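Local coordinates for thioredoxin reductase (PDB 5UWY), which probably catalyses the NADPH-dependent reduction of thioredoxin, passing electrons through a bound FAD and a redox-active disulfide, at residues 155-160 with 182-187. Sequence-based numbering, arbitrary orientation.
Sequences AVEEAI and KILQDR
Val156, Glu157 and Ile160 of helix 153-162 meet Leu184 and Arg187 of helix 182-190, two neighbouring helices of the second Rossmann-type domain, probably the NADPH-binding one. The first helix follows strand 145-149 and carries Ala155 of a GxGxxA pattern, consistent with a dinucleotide-binding turn; the chain passes through strand 168-172 between the two helices. The segment axes point the same general way, inclined at 35°, and approach to 9.8 Å. No hydrogen bond joins the segments; the contact rests on van der Waals touches, methyls and methylenes meeting carbon and oxygen alike. Val156 holds CG1 anti to its own N (chi1 178°), which brings this methyl to 3.5 Å from Leu184 O, a backbone atom, while Leu184 CB lies farther off, at 4.2 Å from the same CG1. Leu184 in turn reaches across with both methyls beside the Glu157 chain: CD2 sits 3.8 Å from Glu157 CG, with CD1 at 4.1 Å from that carbon. The bend of the glutamate at chi2 (-143°) lays its carboxylate beside the leucine, with Glu157 OE1 3.6 Å from Leu184 CD2. Glu304 of the second subunit packs on both Ile160 and Leu184, and its OE2 makes a long, weak ion pair with Arg187 NE; the same carboxylate lies close to that of Glu157, a repulsion that Arg187 probably offsets in part. Glu157 OE1 and Arg187 NH2 remain 5.3 Å apart, too far for a salt bridge. One turn on, Ile160 and Arg187 cross at about a right angle, CD1 of the isoleucine meeting the arginine through its methylene CG at 3.9 Å.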
# COMPACT_ATOMS: atom_id res chain seq x y z
N ALA A 155 -10.47 6.22 22.71
CA ALA A 155 -11.41 5.25 23.27
C ALA A 155 -12.83 5.53 22.78
O ALA A 155 -13.55 4.60 22.39
CB ALA A 155 -11.35 5.28 24.79
N VAL A 156 -13.25 6.79 22.80
CA VAL A 156 -14.61 7.13 22.42
C VAL A 156 -14.84 6.81 20.94
O VAL A 156 -15.78 6.09 20.58
CB VAL A 156 -14.92 8.61 22.73
CG1 VAL A 156 -16.32 8.97 22.28
CG2 VAL A 156 -14.74 8.88 24.22
N GLU A 157 -13.98 7.35 20.07
CA GLU A 157 -14.17 7.15 18.64
C GLU A 157 -14.06 5.68 18.26
O GLU A 157 -14.85 5.18 17.45
CB GLU A 157 -13.18 8.00 17.85
CG GLU A 157 -13.77 9.31 17.35
CD GLU A 157 -13.28 9.70 15.97
OE1 GLU A 157 -13.72 10.75 15.46
OE2 GLU A 157 -12.46 8.96 15.40
N GLU A 158 -13.10 4.97 18.84
CA GLU A 158 -13.00 3.54 18.57
C GLU A 158 -14.22 2.79 19.09
O GLU A 158 -14.62 1.78 18.50
CB GLU A 158 -11.70 2.97 19.18
CG GLU A 158 -11.87 2.19 20.48
CD GLU A 158 -10.53 1.74 21.06
OE1 GLU A 158 -10.21 2.11 22.21
OE2 GLU A 158 -9.81 1.00 20.36
N ALA A 159 -14.86 3.29 20.15
CA ALA A 159 -16.07 2.66 20.66
C ALA A 159 -17.23 2.83 19.68
O ALA A 159 -17.90 1.84 19.31
CB ALA A 159 -16.43 3.23 22.03
N ILE A 160 -17.49 4.06 19.24
CA ILE A 160 -18.63 4.22 18.34
C ILE A 160 -18.34 3.60 16.98
O ILE A 160 -19.26 3.20 16.26
CB ILE A 160 -19.06 5.70 18.21
CG1 ILE A 160 -17.84 6.62 18.24
CG2 ILE A 160 -20.04 6.06 19.32
CD1 ILE A 160 -18.20 8.08 18.04
N LYS A 182 -15.97 17.57 23.35
CA LYS A 182 -17.39 17.55 23.69
C LYS A 182 -18.25 17.07 22.53
O LYS A 182 -19.34 16.55 22.74
CB LYS A 182 -17.84 18.94 24.15
N ILE A 183 -17.76 17.25 21.29
CA ILE A 183 -18.51 16.79 20.13
C ILE A 183 -18.59 15.27 20.11
O ILE A 183 -19.66 14.69 19.88
CB ILE A 183 -17.88 17.34 18.83
CG1 ILE A 183 -18.43 16.61 17.61
CG2 ILE A 183 -16.36 17.25 18.89
CD1 ILE A 183 -17.93 17.17 16.29
N LEU A 184 -17.47 14.60 20.37
CA LEU A 184 -17.47 13.14 20.40
C LEU A 184 -18.13 12.60 21.66
O LEU A 184 -18.71 11.51 21.64
CB LEU A 184 -16.05 12.61 20.27
CG LEU A 184 -15.27 13.14 19.07
CD1 LEU A 184 -13.78 12.92 19.25
CD2 LEU A 184 -15.77 12.50 17.78
N GLN A 185 -18.04 13.34 22.77
CA GLN A 185 -18.80 12.97 23.96
C GLN A 185 -20.29 12.97 23.66
O GLN A 185 -20.99 11.99 23.94
CB GLN A 185 -18.49 13.92 25.11
CG GLN A 185 -17.08 13.80 25.67
CD GLN A 185 -16.93 14.47 27.03
OE1 GLN A 185 -17.75 14.26 27.93
NE2 GLN A 185 -15.89 15.27 27.18
N ASP A 186 -20.80 14.06 23.08
CA ASP A 186 -22.21 14.13 22.71
C ASP A 186 -22.57 13.02 21.72
O ASP A 186 -23.62 12.39 21.84
CB ASP A 186 -22.53 15.50 22.12
CG ASP A 186 -22.52 16.60 23.16
OD1 ASP A 186 -22.88 16.32 24.33
OD2 ASP A 186 -22.16 17.75 22.82
N ARG A 187 -21.70 12.78 20.74
CA ARG A 187 -21.96 11.72 19.76
C ARG A 187 -22.05 10.36 20.44
O ARG A 187 -22.86 9.51 20.04
CB ARG A 187 -20.86 11.72 18.70
CG ARG A 187 -21.07 10.70 17.59
CD ARG A 187 -20.89 11.34 16.22
NE ARG A 187 -19.61 12.04 16.11
CZ ARG A 187 -19.34 12.96 15.19
NH1 ARG A 187 -20.27 13.31 14.30
NH2 ARG A 187 -18.16 13.55 15.16